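TSR3 (Vulcanisaeta distributa, PDB 5APG) binds S-adenosylmethionine and probably transfers its aminocarboxypropyl group to an N1-methylpseudouridine in 16S rRNA, the final step of that nucleotide's hypermodification. Local coordinates at residues A115-L120 and E131-Y136; E62-S67 and K87-R92; L150-Y153 and S159-R162. All coordinates share one frame; numbering follows the deposited sequence.

Interaction 1: residues A115-L120 and E131-Y136. With EEM ([(3S)-3-amino-4-hydroxy-4-oxo-butyl]-[[(2S,3S,4R,5R)-5-(6-aminopurin-9-yl)-3,4-dihydroxy-oxolan-2-yl]methyl]-methyl-selanium), chain D.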
loop_
_atom_site.group_PDB
_atom_site.type_symbol
_atom_site.label_atom_id
_atom_site.label_comp_id
_atom_site.label_asym_id
_atom_site.label_seq_id
_atom_site.Cartn_x
_atom_site.Cartn_y
_atom_site.Cartn_z
ATOM N N ALA A 115 3.570 -1.957 -0.011
ATOM C CA ALA A 115 2.135 -1.749 0.085
ATOM C C ALA A 115 1.363 -2.789 -0.711
ATOM O O ALA A 115 0.352 -3.312 -0.242
ATOM C CB ALA A 115 1.778 -0.377 -0.381
ATOM N N VAL A 116 1.832 -3.071 -1.923
ATOM C CA VAL A 116 1.216 -4.101 -2.750
ATOM C C VAL A 116 1.278 -5.447 -2.031
ATOM O O VAL A 116 0.280 -6.159 -1.941
ATOM C CB VAL A 116 1.902 -4.203 -4.133
ATOM C CG1 VAL A 116 1.471 -5.472 -4.868
ATOM C CG2 VAL A 116 1.589 -2.958 -4.971
ATOM N N ALA A 117 2.446 -5.784 -1.497
ATOM C CA ALA A 117 2.618 -7.061 -0.808
ATOM C C ALA A 117 1.744 -7.155 0.442
ATOM O O ALA A 117 1.139 -8.194 0.705
ATOM C CB ALA A 117 4.070 -7.264 -0.447
ATOM N N ALA A 118 1.692 -6.074 1.219
ATOM C CA ALA A 118 0.831 -6.035 2.400
ATOM C C ALA A 118 -0.635 -6.258 2.028
ATOM O O ALA A 118 -1.341 -7.036 2.679
ATOM C CB ALA A 118 0.993 -4.708 3.137
ATOM N N ALA A 119 -1.091 -5.575 0.982
ATOM C CA ALA A 119 -2.467 -5.714 0.528
ATOM C C ALA A 119 -2.753 -7.158 0.123
ATOM O O ALA A 119 -3.775 -7.730 0.507
ATOM C CB ALA A 119 -2.749 -4.767 -0.636
ATOM N N LEU A 120 -1.845 -7.736 -0.657
ATOM C CA LEU A 120 -1.960 -9.133 -1.075
ATOM C C LEU A 120 -2.035 -10.078 0.123
ATOM O O LEU A 120 -2.900 -10.957 0.188
ATOM C CB LEU A 120 -0.775 -9.523 -1.964
ATOM C CG LEU A 120 -0.732 -8.915 -3.370
ATOM C CD1 LEU A 120 0.571 -9.282 -4.083
ATOM C CD2 LEU A 120 -1.935 -9.361 -4.180
ATOM N N GLU A 131 6.351 -13.624 -3.386
ATOM C CA GLU A 131 6.948 -13.565 -4.722
ATOM C C GLU A 131 7.280 -12.127 -5.108
ATOM O O GLU A 131 8.318 -11.850 -5.707
ATOM C CB GLU A 131 6.008 -14.183 -5.761
ATOM C CG GLU A 131 5.824 -15.678 -5.606
ATOM C CD GLU A 131 4.644 -16.211 -6.399
ATOM O OE1 GLU A 131 3.976 -15.419 -7.100
ATOM O OE2 GLU A 131 4.389 -17.426 -6.315
ATOM N N VAL A 132 6.379 -11.219 -4.754
ATOM C CA VAL A 132 6.573 -9.792 -4.977
ATOM C C VAL A 132 7.741 -9.244 -4.141
ATOM O O VAL A 132 8.627 -8.568 -4.663
ATOM C CB VAL A 132 5.274 -9.014 -4.649
ATOM C CG1 VAL A 132 5.564 -7.561 -4.384
ATOM C CG2 VAL A 132 4.257 -9.172 -5.771
ATOM N N LEU A 133 7.747 -9.553 -2.848
ATOM C CA LEU A 133 8.773 -9.035 -1.942
ATOM C C LEU A 133 10.173 -9.552 -2.268
ATOM O O LEU A 133 11.169 -8.869 -2.030
ATOM C CB LEU A 133 8.425 -9.386 -0.495
ATOM C CG LEU A 133 7.253 -8.599 0.091
ATOM C CD1 LEU A 133 6.826 -9.194 1.428
ATOM C CD2 LEU A 133 7.610 -7.125 0.238
ATOM N N ARG A 134 10.251 -10.756 -2.816
ATOM C CA ARG A 134 11.545 -11.350 -3.129
ATOM C C ARG A 134 12.281 -10.596 -4.248
ATOM O O ARG A 134 13.450 -10.859 -4.505
ATOM C CB ARG A 134 11.369 -12.832 -3.482
ATOM C CG ARG A 134 11.141 -13.707 -2.244
ATOM C CD ARG A 134 10.919 -15.173 -2.592
ATOM N NE ARG A 134 12.086 -15.765 -3.234
ATOM C CZ ARG A 134 12.128 -17.011 -3.700
ATOM N NH1 ARG A 134 11.070 -17.802 -3.580
ATOM N NH2 ARG A 134 13.233 -17.468 -4.277
ATOM N N LEU A 135 11.611 -9.633 -4.881
ATOM C CA LEU A 135 12.266 -8.759 -5.857
ATOM C C LEU A 135 13.340 -7.864 -5.226
ATOM O O LEU A 135 14.167 -7.292 -5.934
ATOM C CB LEU A 135 11.238 -7.887 -6.581
ATOM C CG LEU A 135 10.298 -8.605 -7.551
ATOM C CD1 LEU A 135 9.377 -7.602 -8.236
ATOM C CD2 LEU A 135 11.098 -9.402 -8.577
ATOM N N TYR A 136 13.315 -7.734 -3.901
ATOM C CA TYR A 136 14.365 -7.014 -3.177
ATOM C C TYR A 136 14.966 -7.914 -2.103
ATOM O O TYR A 136 14.281 -8.770 -1.549
ATOM C CB TYR A 136 13.816 -5.720 -2.551
ATOM C CG TYR A 136 13.492 -4.647 -3.570
ATOM C CD1 TYR A 136 14.477 -3.780 -4.034
ATOM C CD2 TYR A 136 12.205 -4.511 -4.080
ATOM C CE1 TYR A 136 14.188 -2.802 -4.974
ATOM C CE2 TYR A 136 11.906 -3.535 -5.018
ATOM C CZ TYR A 136 12.901 -2.684 -5.460
ATOM O OH TYR A 136 12.603 -1.720 -6.395
HETATM C C2 EEM D . -2.110 2.781 1.762
HETATM N N3 EEM D . -1.327 2.797 0.726
HETATM C C4 EEM D . -0.019 2.889 0.884
HETATM C "C1'" EEM D . 0.964 2.779 -1.435
HETATM C "C2'" EEM D . 0.259 4.056 -1.955
HETATM C "C3'" EEM D . 1.333 4.902 -2.201
HETATM C "C4'" EEM D . 2.391 4.192 -2.631
HETATM C "C5'" EEM D . 3.704 4.651 -2.115
HETATM O O EEM D . 8.191 2.646 -3.760
HETATM C C EEM D . 8.734 3.674 -4.058
HETATM O OXT EEM D . 9.556 3.700 -4.958
HETATM C CA EEM D . 8.373 4.963 -3.355
HETATM N N EEM D . 9.306 5.974 -3.767
HETATM C CB EEM D . 6.947 5.290 -3.773
HETATM C CG EEM D . 6.267 6.344 -2.925
HETATM SE SE EEM D . 4.298 6.227 -3.102
HETATM C CE EEM D . 3.452 7.728 -2.217
HETATM O "O4'" EEM D . 2.150 2.791 -1.886
HETATM O "O3'" EEM D . 0.954 6.067 -3.033
HETATM O "O2'" EEM D . -0.281 3.617 -3.207
HETATM N N9 EEM D . 1.026 2.932 0.045
HETATM C C8 EEM D . 2.102 3.034 0.800
HETATM N N7 EEM D . 1.795 3.075 2.076
HETATM C C5 EEM D . 0.458 2.977 2.177
HETATM N N1 EEM D . -1.708 2.864 3.013
HETATM C C6 EEM D . -0.440 2.967 3.281
HETATM N N6 EEM D . 0.022 3.075 4.608
#
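Leu133 and Val132 are turned onto the flank of Ala117 by their first torsions. The Leu133 CG stands anti to its own carbonyl carbon (chi1 -72°), which swings the isopropyl fork across the gap. In Val132, CG1 is anti to the backbone N (chi1 159°) and CG2 lies beside that nitrogen, an arrangement that places CG1 over Ala117 and CG2 toward Leu120. The fork of Leu133 closes around the Ala117 methyl: Ala117 CB is 3.5 Å from Leu133 CG, tighter than usual van der Waals contact, and 3.6 Å from Leu133 CD2. Val132 CG1 approaches the same methyl more loosely, at 4.2 Å from Ala117 CB. The Val132 and Leu120 side chains cross at about a right angle, with Val132 CG2 4.1 Å from Leu120 CD1.

No hydrogen bond links the segments. The contact is purely apolar, and all four touching residues are buried. The small side chain of Ala117 permits the close approach, its CA lying 6.4 Å from that of Val132. Two residues before Ala117, the same helix meets the selenium analogue of S-adenosylmethionine: Ala115 CB is 3.4 Å from N9 of EEM, displaced nearly along the normal of the adenine plane. The helix thus presents one methyl to the bound ligand and another to helix 126-133.

Within this SPOUT-class fold, helix 112-122 is packed here against helix 126-133. Helix 19-25 joins through Leu23, which touches both Val116 and Val132, and helix 141-153 through Ile143 on Leu133 and Phe142 on Ala118.

Interaction 2: residues E62-S67 and K87-R92. With EEM ([(3S)-3-amino-4-hydroxy-4-oxo-butyl]-[[(2S,3S,4R,5R)-5-(6-aminopurin-9-yl)-3,4-dihydroxy-oxolan-2-yl]methyl]-methyl-selanium), chain D.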
loop_
_atom_site.group_PDB
_atom_site.type_symbol
_atom_site.label_atom_id
_atom_site.label_comp_id
_atom_site.label_asym_id
_atom_site.label_seq_id
_atom_site.Cartn_x
_atom_site.Cartn_y
_atom_site.Cartn_z
ATOM N N GLU A 62 -10.366 -9.473 -6.602
ATOM C CA GLU A 62 -10.479 -10.551 -7.583
ATOM C C GLU A 62 -11.323 -10.169 -8.792
ATOM O O GLU A 62 -11.022 -10.564 -9.917
ATOM C CB GLU A 62 -11.088 -11.799 -6.946
ATOM C CG GLU A 62 -10.240 -12.467 -5.896
ATOM C CD GLU A 62 -10.954 -13.643 -5.267
ATOM O OE1 GLU A 62 -12.166 -13.522 -4.981
ATOM O OE2 GLU A 62 -10.307 -14.691 -5.069
ATOM N N SER A 63 -12.391 -9.415 -8.553
ATOM C CA SER A 63 -13.382 -9.155 -9.592
ATOM C C SER A 63 -13.157 -7.839 -10.338
ATOM O O SER A 63 -13.474 -7.739 -11.525
ATOM C CB SER A 63 -14.789 -9.180 -8.986
ATOM O OG SER A 63 -14.877 -8.310 -7.865
ATOM N N ARG A 64 -12.611 -6.837 -9.653
ATOM C CA ARG A 64 -12.383 -5.531 -10.270
ATOM C C ARG A 64 -10.896 -5.196 -10.369
ATOM O O ARG A 64 -10.481 -4.456 -11.261
ATOM C CB ARG A 64 -13.106 -4.418 -9.492
ATOM C CG ARG A 64 -14.633 -4.376 -9.649
ATOM C CD ARG A 64 -15.318 -5.081 -8.489
ATOM N NE ARG A 64 -16.776 -4.966 -8.521
ATOM C CZ ARG A 64 -17.461 -3.973 -7.955
ATOM N NH1 ARG A 64 -16.825 -2.988 -7.334
ATOM N NH2 ARG A 64 -18.786 -3.961 -8.024
ATOM N N GLY A 65 -10.098 -5.725 -9.447
ATOM C CA GLY A 65 -8.664 -5.479 -9.456
ATOM C C GLY A 65 -8.186 -4.622 -8.296
ATOM O O GLY A 65 -8.979 -4.204 -7.449
ATOM N N LEU A 66 -6.881 -4.363 -8.264
ATOM C CA LEU A 66 -6.261 -3.539 -7.226
ATOM C C LEU A 66 -5.500 -2.384 -7.868
ATOM O O LEU A 66 -4.620 -2.604 -8.701
ATOM C CB LEU A 66 -5.312 -4.373 -6.355
ATOM C CG LEU A 66 -4.557 -3.637 -5.240
ATOM C CD1 LEU A 66 -5.509 -3.167 -4.153
ATOM C CD2 LEU A 66 -3.455 -4.515 -4.645
ATOM N N SER A 67 -5.845 -1.159 -7.488
ATOM C CA SER A 67 -5.242 0.029 -8.086
ATOM C C SER A 67 -4.344 0.762 -7.095
ATOM O O SER A 67 -4.572 0.717 -5.888
ATOM C CB SER A 67 -6.326 0.982 -8.598
ATOM O OG SER A 67 -7.115 0.372 -9.605
ATOM N N LYS A 87 -14.883 6.982 -7.703
ATOM C CA LYS A 87 -14.581 5.962 -8.703
ATOM C C LYS A 87 -14.124 4.628 -8.092
ATOM O O LYS A 87 -14.316 3.563 -8.685
ATOM C CB LYS A 87 -13.515 6.512 -9.656
ATOM C CG LYS A 87 -12.919 5.537 -10.662
ATOM C CD LYS A 87 -12.023 6.294 -11.644
ATOM C CE LYS A 87 -11.238 5.368 -12.568
ATOM N NZ LYS A 87 -12.082 4.595 -13.519
ATOM N N PHE A 88 -13.530 4.691 -6.903
ATOM C CA PHE A 88 -12.878 3.529 -6.306
ATOM C C PHE A 88 -13.423 3.149 -4.932
ATOM O O PHE A 88 -14.184 3.896 -4.316
ATOM C CB PHE A 88 -11.382 3.786 -6.150
ATOM C CG PHE A 88 -10.688 4.191 -7.415
ATOM C CD1 PHE A 88 -10.268 3.240 -8.328
ATOM C CD2 PHE A 88 -10.442 5.529 -7.684
ATOM C CE1 PHE A 88 -9.624 3.615 -9.493
ATOM C CE2 PHE A 88 -9.799 5.911 -8.845
ATOM C CZ PHE A 88 -9.386 4.950 -9.749
ATOM N N ILE A 89 -13.002 1.980 -4.459
ATOM C CA ILE A 89 -13.153 1.611 -3.061
ATOM C C ILE A 89 -11.832 1.928 -2.357
ATOM O O ILE A 89 -10.865 1.165 -2.441
ATOM C CB ILE A 89 -13.525 0.126 -2.892
ATOM C CG1 ILE A 89 -14.884 -0.146 -3.546
ATOM C CG2 ILE A 89 -13.583 -0.249 -1.417
ATOM C CD1 ILE A 89 -15.168 -1.610 -3.798
ATOM N N ARG A 90 -11.805 3.070 -1.675
ATOM C CA ARG A 90 -10.568 3.623 -1.132
ATOM C C ARG A 90 -10.252 3.031 0.233
ATOM O O ARG A 90 -11.069 3.101 1.151
ATOM C CB ARG A 90 -10.669 5.149 -1.034
ATOM C CG ARG A 90 -10.961 5.832 -2.366
ATOM C CD ARG A 90 -11.316 7.306 -2.176
ATOM N NE ARG A 90 -10.170 8.102 -1.743
ATOM C CZ ARG A 90 -10.202 9.420 -1.571
ATOM N NH1 ARG A 90 -11.326 10.091 -1.798
ATOM N NH2 ARG A 90 -9.114 10.069 -1.176
ATOM N N ARG A 91 -9.061 2.455 0.363
ATOM C CA ARG A 91 -8.643 1.821 1.611
ATOM C C ARG A 91 -7.195 2.152 1.960
ATOM O O ARG A 91 -6.308 2.060 1.108
ATOM C CB ARG A 91 -8.807 0.297 1.523
ATOM C CG ARG A 91 -10.247 -0.194 1.366
ATOM C CD ARG A 91 -11.092 0.136 2.611
ATOM N NE ARG A 91 -12.445 -0.415 2.521
ATOM C CZ ARG A 91 -13.493 0.233 2.020
ATOM N NH1 ARG A 91 -13.360 1.471 1.552
ATOM N NH2 ARG A 91 -14.683 -0.358 1.986
ATOM N N ARG A 92 -6.949 2.536 3.209
ATOM C CA ARG A 92 -5.575 2.633 3.682
ATOM C C ARG A 92 -5.136 1.243 4.098
ATOM O O ARG A 92 -5.966 0.351 4.283
ATOM C CB ARG A 92 -5.433 3.612 4.857
ATOM C CG ARG A 92 -6.143 3.181 6.151
ATOM C CD ARG A 92 -5.694 4.061 7.321
ATOM N NE ARG A 92 -6.362 3.758 8.588
ATOM C CZ ARG A 92 -5.953 2.839 9.458
ATOM N NH1 ARG A 92 -4.883 2.099 9.195
ATOM N NH2 ARG A 92 -6.622 2.649 10.589
HETATM C C2 EEM D . -2.110 2.781 1.762
HETATM N N3 EEM D . -1.327 2.797 0.726
HETATM C C4 EEM D . -0.019 2.889 0.884
HETATM C "C1'" EEM D . 0.964 2.779 -1.435
HETATM C "C2'" EEM D . 0.259 4.056 -1.955
HETATM C "C3'" EEM D . 1.333 4.902 -2.201
HETATM C "C4'" EEM D . 2.391 4.192 -2.631
HETATM C "C5'" EEM D . 3.704 4.651 -2.115
HETATM O O EEM D . 8.191 2.646 -3.760
HETATM C C EEM D . 8.734 3.674 -4.058
HETATM O OXT EEM D . 9.556 3.700 -4.958
HETATM C CA EEM D . 8.373 4.963 -3.355
HETATM N N EEM D . 9.306 5.974 -3.767
HETATM C CB EEM D . 6.947 5.290 -3.773
HETATM C CG EEM D . 6.267 6.344 -2.925
HETATM SE SE EEM D . 4.298 6.227 -3.102
HETATM C CE EEM D . 3.452 7.728 -2.217
HETATM O "O4'" EEM D . 2.150 2.791 -1.886
HETATM O "O3'" EEM D . 0.954 6.067 -3.033
HETATM O "O2'" EEM D . -0.281 3.617 -3.207
HETATM N N9 EEM D . 1.026 2.932 0.045
HETATM C C8 EEM D . 2.102 3.034 0.800
HETATM N N7 EEM D . 1.795 3.075 2.076
HETATM C C5 EEM D . 0.458 2.977 2.177
HETATM N N1 EEM D . -1.708 2.864 3.013
HETATM C C6 EEM D . -0.440 2.967 3.281
HETATM N N6 EEM D . 0.022 3.075 4.608
#
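Ser67 and Phe88 form the buried half of this contact, where Ser67 OG lies 4.1 Å from Phe88 CE1. That hydroxyl is hydrogen-bonded to Ser42 OG; toward the ring its approach is a long, oblique van der Waals one. The ring is covered on one face by its own neighbour, with Lys87 CG 3.6 Å above its centre, and it also touches Ile44. The modest approach follows from the topology: in the parallel five-stranded sheet of this SPOUT fold, strand 43-45 runs between strands 66-70 and 89-91. The nearest CA atoms, those of Ser67 and Phe88, are accordingly 8.6 Å apart, and only side chains reach over the middle strand. The other half differs in burial rather than in distance. Arg64, an exposed residue, bends at chi2 (97°) and crosses the partly exposed Ile89 at about a right angle, Arg64 NH1 standing equally far, 4.1 Å, from Ile89 CD1; the same nitrogen is hydrogen-bonded to Gly41 O. On the other branch, Ile89 CG2 sits 3.3 Å above the guanidinium plane of Arg91, offset toward its rim. At the far end of the segment the backbone reaches the ligand pocket, where Arg92 CA is 3.9 Å from N1 of EEM.

Interaction 3: residues L150-Y153 and S159-R162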
loop_
_atom_site.group_PDB
_atom_site.type_symbol
_atom_site.label_atom_id
_atom_site.label_comp_id
_atom_site.label_asym_id
_atom_site.label_seq_id
_atom_site.Cartn_x
_atom_site.Cartn_y
_atom_site.Cartn_z
ATOM N N LEU A 150 0.484 -8.708 10.921
ATOM C CA LEU A 150 -0.098 -9.259 9.703
ATOM C C LEU A 150 -1.005 -10.454 9.976
ATOM O O LEU A 150 -2.034 -10.618 9.317
ATOM C CB LEU A 150 1.007 -9.661 8.726
ATOM C CG LEU A 150 1.654 -8.507 7.960
ATOM C CD1 LEU A 150 2.903 -8.978 7.231
ATOM C CD2 LEU A 150 0.659 -7.886 6.985
ATOM N N GLU A 151 -0.624 -11.285 10.943
ATOM C CA GLU A 151 -1.430 -12.443 11.325
ATOM C C GLU A 151 -2.807 -12.004 11.808
ATOM O O GLU A 151 -3.820 -12.619 11.470
ATOM C CB GLU A 151 -0.723 -13.267 12.408
ATOM C CG GLU A 151 -1.453 -14.549 12.809
ATOM C CD GLU A 151 -2.436 -14.344 13.954
ATOM O OE1 GLU A 151 -2.201 -13.445 14.788
ATOM O OE2 GLU A 151 -3.442 -15.084 14.021
ATOM N N ARG A 152 -2.847 -10.937 12.600
ATOM C CA ARG A 152 -4.108 -10.391 13.086
ATOM C C ARG A 152 -4.867 -9.686 11.968
ATOM O O ARG A 152 -6.072 -9.864 11.816
ATOM C CB ARG A 152 -3.863 -9.424 14.249
ATOM C CG ARG A 152 -3.346 -10.078 15.526
ATOM C CD ARG A 152 -4.434 -10.871 16.241
ATOM N NE ARG A 152 -4.620 -12.206 15.679
ATOM C CZ ARG A 152 -5.801 -12.799 15.533
ATOM N NH1 ARG A 152 -6.912 -12.177 15.903
ATOM N NH2 ARG A 152 -5.870 -14.017 15.013
ATOM N N TYR A 153 -4.153 -8.880 11.182
ATOM C CA TYR A 153 -4.777 -8.160 10.070
ATOM C C TYR A 153 -5.397 -9.114 9.047
ATOM O O TYR A 153 -6.470 -8.845 8.504
ATOM C CB TYR A 153 -3.767 -7.255 9.362
ATOM C CG TYR A 153 -3.196 -6.147 10.220
ATOM C CD1 TYR A 153 -3.909 -5.633 11.299
ATOM C CD2 TYR A 153 -1.948 -5.608 9.939
ATOM C CE1 TYR A 153 -3.382 -4.613 12.082
ATOM C CE2 TYR A 153 -1.414 -4.595 10.713
ATOM C CZ TYR A 153 -2.134 -4.101 11.784
ATOM O OH TYR A 153 -1.596 -3.087 12.545
ATOM N N SER A 159 -6.999 -4.745 16.075
ATOM C CA SER A 159 -6.552 -4.337 17.409
ATOM C C SER A 159 -5.047 -4.012 17.555
ATOM O O SER A 159 -4.690 -3.233 18.431
ATOM C CB SER A 159 -6.947 -5.410 18.437
ATOM O OG SER A 159 -6.235 -6.618 18.239
ATOM N N PRO A 160 -4.160 -4.594 16.717
ATOM C CA PRO A 160 -2.757 -4.172 16.874
ATOM C C PRO A 160 -2.456 -2.683 16.663
ATOM O O PRO A 160 -1.454 -2.211 17.198
ATOM C CB PRO A 160 -2.027 -4.977 15.793
ATOM C CG PRO A 160 -2.848 -6.161 15.578
ATOM C CD PRO A 160 -4.268 -5.778 15.841
ATOM N N GLU A 161 -3.277 -1.969 15.896
ATOM C CA GLU A 161 -2.913 -0.620 15.449
ATOM C C GLU A 161 -2.640 0.372 16.577
ATOM O O GLU A 161 -1.622 1.066 16.560
ATOM C CB GLU A 161 -4.002 -0.039 14.547
ATOM C CG GLU A 161 -4.243 -0.806 13.267
ATOM C CD GLU A 161 -4.867 0.070 12.209
ATOM O OE1 GLU A 161 -5.954 0.633 12.460
ATOM O OE2 GLU A 161 -4.249 0.225 11.137
ATOM N N ARG A 162 -3.552 0.458 17.540
ATOM C CA ARG A 162 -3.423 1.452 18.601
ATOM C C ARG A 162 -2.198 1.207 19.473
ATOM O O ARG A 162 -1.538 2.154 19.902
ATOM C CB ARG A 162 -4.679 1.482 19.472
ATOM C CG ARG A 162 -5.865 2.160 18.804
ATOM C CD ARG A 162 -7.090 2.127 19.699
ATOM N NE ARG A 162 -8.091 3.101 19.279
ATOM C CZ ARG A 162 -9.111 2.826 18.473
ATOM N NH1 ARG A 162 -9.262 1.603 17.990
ATOM N NH2 ARG A 162 -9.972 3.776 18.146
#
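Arg152 and Pro160 bring the last turn of helix 141-153 against helix 160-165, their CA atoms 7.4 Å apart; five residues link the segments. Pro160 CG sits in the angle between Arg152 CB, at 3.7 Å, and the Tyr153 ring, whose CE1 is at 3.9 Å. Tyr153, its CG anti to the carbonyl carbon (chi1 -63°), and the proline pass each other pointing in opposite senses, which sets the phenol end against Pro160 and Glu161. Tyr153 OH lies 3.8 Å from Pro160 CB and 3.6 Å from Glu161 CG; ring and carboxylate planes stand 84° apart. Both are van der Waals contacts of the hydroxyl oxygen with carbon; its hydrogen bond goes to Leu95 O. Replacing Tyr153 by a leucine would probably leave the Leu95 carbonyl without its hydroxyl mate and open a gap beside Pro160. In the conformer given, Glu151 holds the Arg152 head side-on through NE and NH2.

Glu161 accepts a hydrogen bond from Leu95 N at OE2, which also forms a salt bridge with Arg92 NH1. Phenol and carboxylate thus hold the carbonyl and N-H, respectively, of Leu95, consistent with the junction helping to position the backbone near the ligand-binding Leu93.

Interaction 1 is the buried core contact, helix against helix and wholly apolar; interactions 2 and 3 are partly buried, mixing carbon packing with polar ends whose partners lie elsewhere. Interactions 1 and 2 share no element, yet they touch where Ala119 CB lies 4.1 Å from Leu66 CD2, helix 112-122 meeting strand 66-70, and both reach EEM. Interaction 3 is farther out, about 16 Å between its centre and that of the chain, against 10 and 12 Å for the others. It is tied to interaction 2 by charge: Arg92 NH1 and Glu161 OE2 form a 2.8 Å salt bridge. Interactions 1 and 3 do not touch.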